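Local structure of major capsid protein (Paramecium bursaria Chlorella virus 1, 5TIP) at residues Q248-N253 with T411-Y416. The protein self-assembles as trimers into the large icosahedral capsid of the virus, in which it is the main structural, glycan-bearing component. Residues are numbered along the deposited sequence; the frame is centred on the assembly and turned at random.
Sequences QNIRLN and TALNIY
Leu413 meets Ile250 where two beta sheets of the jelly roll formed by the C-terminal half of this capsid protein face each other, a worked example of how a sandwich is closed by aliphatic side chains meeting between its sheets. The two side chains reach across tip to tip: CD2 of Leu413 lies 3.8 Å from CD1 of Ile250, and CG1 of the same isoleucine is equally near. With its CG turned anti to the backbone N (chi1 168°), Leu413 sends this methyl group into the interior, where Trp263, Phe265 and Leu380 also pack on the leucine side chain. The alternation of the strand then turns Asn414 to the other face, where its amide bonds to Ser235 and Asn264. Ile415 comes back to the interior and divides its CD1 between two neighbours, 3.7 Å from CG2 of Ile250 and 3.8 Å from CD2 of Leu252. It runs obliquely to the former side chain and at about a right angle to the latter, whose CD2 also lies 4.1 Å from CG2 of Ile415. Leu378 and Phe254 pack on Ile415 as well. CA of Ile250 and CA of Leu413 are 9.6 Å apart, CA of Leu252 and CA of Ile415 8.5 Å, and no hydrogen bond links the two segments. Cohesion here therefore comes from buried methyl and methylene groups in van der Waals contact, so the fit at this point rests on shape and burial rather than on directed bonds.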
ATOM      1  N   GLN A 248      10.133  23.226  27.368  1.00 38.79           N
ATOM      2  CA  GLN A 248       9.424  22.544  28.439  1.00 40.39           C
ATOM      3  C   GLN A 248      10.075  21.196  28.720  1.00 40.56           C
ATOM      4  O   GLN A 248      10.750  20.616  27.866  1.00 42.93           O
ATOM      5  CB  GLN A 248       7.942  22.352  28.093  1.00 40.60           C
ATOM      6  CG  GLN A 248       7.082  23.584  28.318  1.00 39.82           C
ATOM      7  CD  GLN A 248       5.614  23.318  28.068  1.00 37.95           C
ATOM      8  OE1 GLN A 248       5.226  22.875  26.987  1.00 36.00           O
ATOM      9  NE2 GLN A 248       4.785  23.589  29.069  1.00 40.45           N
ATOM     10  N   ASN A 249       9.855  20.704  29.938  1.00 39.78           N
ATOM     11  CA  ASN A 249      10.264  19.363  30.349  1.00 40.69           C
ATOM     12  C   ASN A 249       9.038  18.679  30.945  1.00 42.01           C
ATOM     13  O   ASN A 249       8.638  18.980  32.073  1.00 45.62           O
ATOM     14  CB  ASN A 249      11.418  19.396  31.348  1.00 39.63           C
ATOM     15  CG  ASN A 249      12.691  19.959  30.755  1.00 39.79           C
ATOM     16  OD1 ASN A 249      13.034  19.676  29.609  1.00 39.80           O
ATOM     17  ND2 ASN A 249      13.408  20.753  31.542  1.00 42.46           N
ATOM     18  N   ILE A 250       8.442  17.768  30.186  1.00 39.33           N
ATOM     19  CA  ILE A 250       7.249  17.054  30.620  1.00 38.58           C
ATOM     20  C   ILE A 250       7.686  15.736  31.245  1.00 38.19           C
ATOM     21  O   ILE A 250       8.294  14.892  30.576  1.00 39.65           O
ATOM     22  CB  ILE A 250       6.275  16.820  29.455  1.00 36.31           C
ATOM     23  CG1 ILE A 250       5.605  18.131  29.030  1.00 36.65           C
ATOM     24  CG2 ILE A 250       5.220  15.798  29.843  1.00 38.13           C
ATOM     25  CD1 ILE A 250       6.409  18.963  28.055  1.00 40.33           C
ATOM     26  N   ARG A 251       7.390  15.566  32.531  1.00 36.89           N
ATOM     27  CA  ARG A 251       7.709  14.330  33.235  1.00 36.26           C
ATOM     28  C   ARG A 251       6.746  13.249  32.764  1.00 40.83           C
ATOM     29  O   ARG A 251       5.538  13.336  33.005  1.00 46.87           O
ATOM     30  CB  ARG A 251       7.603  14.551  34.742  1.00 36.36           C
ATOM     31  CG  ARG A 251       7.954  13.351  35.613  1.00 40.11           C
ATOM     32  CD  ARG A 251       9.445  13.050  35.586  1.00 45.75           C
ATOM     33  NE  ARG A 251       9.799  11.948  36.477  1.00 50.67           N
ATOM     34  CZ  ARG A 251      10.136  12.099  37.755  1.00 55.00           C
ATOM     35  NH1 ARG A 251      10.168  13.309  38.297  1.00 57.79           N
ATOM     36  NH2 ARG A 251      10.444  11.041  38.494  1.00 54.36           N
ATOM     37  N   LEU A 252       7.269  12.233  32.084  1.00 38.88           N
ATOM     38  CA  LEU A 252       6.427  11.154  31.590  1.00 36.03           C
ATOM     39  C   LEU A 252       6.081  10.207  32.730  1.00 36.12           C
ATOM     40  O   LEU A 252       6.896   9.958  33.621  1.00 39.58           O
ATOM     41  CB  LEU A 252       7.128  10.393  30.464  1.00 35.08           C
ATOM     42  CG  LEU A 252       7.545  11.190  29.224  1.00 33.83           C
ATOM     43  CD1 LEU A 252       8.222  10.289  28.199  1.00 32.20           C
ATOM     44  CD2 LEU A 252       6.349  11.897  28.605  1.00 35.47           C
ATOM     45  N   ASN A 253       4.894   9.680  32.640  1.00 33.68           N
ATOM     46  CA  ASN A 253       4.428   8.788  33.618  1.00 36.56           C
ATOM     47  C   ASN A 253       3.850   7.536  32.969  1.00 38.64           C
ATOM     48  O   ASN A 253       2.690   7.314  32.963  1.00 40.91           O
ATOM     49  CB  ASN A 253       3.471   9.538  34.555  1.00 41.09           C
ATOM     50  CG  ASN A 253       2.780   8.658  35.515  1.00 44.83           C
ATOM     51  OD1 ASN A 253       3.271   7.665  35.911  1.00 46.82           O
ATOM     52  ND2 ASN A 253       1.629   9.036  35.887  1.00 47.09           N
ATOM     53  N   THR A 411      -2.324  24.267  22.701  1.00 33.68           N
ATOM     54  CA  THR A 411      -1.952  24.238  24.110  1.00 33.67           C
ATOM     55  C   THR A 411      -2.186  22.889  24.775  1.00 33.10           C
ATOM     56  O   THR A 411      -1.781  22.708  25.928  1.00 35.94           O
ATOM     57  CB  THR A 411      -2.722  25.314  24.882  1.00 34.49           C
ATOM     58  OG1 THR A 411      -4.128  25.142  24.661  1.00 36.62           O
ATOM     59  CG2 THR A 411      -2.310  26.700  24.415  1.00 35.61           C
ATOM     60  N   ALA A 412      -2.826  21.946  24.088  1.00 30.54           N
ATOM     61  CA  ALA A 412      -3.087  20.618  24.633  1.00 28.05           C
ATOM     62  C   ALA A 412      -2.056  19.650  24.066  1.00 29.51           C
ATOM     63  O   ALA A 412      -2.075  19.342  22.870  1.00 35.98           O
ATOM     64  CB  ALA A 412      -4.509  20.165  24.310  1.00 26.07           C
ATOM     65  N   LEU A 413      -1.155  19.177  24.924  1.00 26.66           N
ATOM     66  CA  LEU A 413      -0.135  18.204  24.547  1.00 27.11           C
ATOM     67  C   LEU A 413      -0.601  16.824  24.995  1.00 27.25           C
ATOM     68  O   LEU A 413      -0.680  16.547  26.197  1.00 31.14           O
ATOM     69  CB  LEU A 413       1.216  18.560  25.166  1.00 26.71           C
ATOM     70  CG  LEU A 413       2.310  17.492  25.093  1.00 29.25           C
ATOM     71  CD1 LEU A 413       2.618  17.132  23.648  1.00 31.47           C
ATOM     72  CD2 LEU A 413       3.571  17.954  25.810  1.00 27.75           C
ATOM     73  N   ASN A 414      -0.912  15.964  24.031  1.00 25.68           N
ATOM     74  CA  ASN A 414      -1.348  14.600  24.299  1.00 26.81           C
ATOM     75  C   ASN A 414      -0.198  13.649  23.999  1.00 27.41           C
ATOM     76  O   ASN A 414       0.270  13.581  22.860  1.00 28.76           O
ATOM     77  CB  ASN A 414      -2.569  14.241  23.453  1.00 28.39           C
ATOM     78  CG  ASN A 414      -3.717  15.209  23.644  1.00 29.75           C
ATOM     79  OD1 ASN A 414      -4.437  15.149  24.639  1.00 30.02           O
ATOM     80  ND2 ASN A 414      -3.898  16.106  22.682  1.00 30.54           N
ATOM     81  N   ILE A 415       0.254  12.918  25.015  1.00 26.25           N
ATOM     82  CA  ILE A 415       1.352  11.969  24.877  1.00 24.43           C
ATOM     83  C   ILE A 415       0.796  10.570  25.093  1.00 26.16           C
ATOM     84  O   ILE A 415       0.176  10.293  26.128  1.00 27.77           O
ATOM     85  CB  ILE A 415       2.492  12.271  25.860  1.00 23.91           C
ATOM     86  CG1 ILE A 415       2.938  13.726  25.724  1.00 23.45           C
ATOM     87  CG2 ILE A 415       3.664  11.334  25.618  1.00 22.52           C
ATOM     88  CD1 ILE A 415       3.985  14.137  26.729  1.00 25.61           C
ATOM     89  N   TYR A 416       1.016   9.690  24.121  1.00 25.43           N
ATOM     90  CA  TYR A 416       0.522   8.323  24.168  1.00 22.53           C
ATOM     91  C   TYR A 416       1.687   7.345  24.227  1.00 25.38           C
ATOM     92  O   TYR A 416       2.771   7.607  23.698  1.00 26.65           O
ATOM     93  CB  TYR A 416      -0.359   8.008  22.955  1.00 21.35           C
ATOM     94  CG  TYR A 416      -1.574   8.897  22.845  1.00 22.73           C
ATOM     95  CD1 TYR A 416      -2.722   8.629  23.577  1.00 22.26           C
ATOM     96  CD2 TYR A 416      -1.569  10.011  22.018  1.00 23.04           C
ATOM     97  CE1 TYR A 416      -3.834   9.440  23.484  1.00 23.36           C
ATOM     98  CE2 TYR A 416      -2.676  10.830  21.919  1.00 24.07           C
ATOM     99  CZ  TYR A 416      -3.805  10.538  22.655  1.00 25.54           C
ATOM    100  OH  TYR A 416      -4.911  11.350  22.563  1.00 29.70           O
TER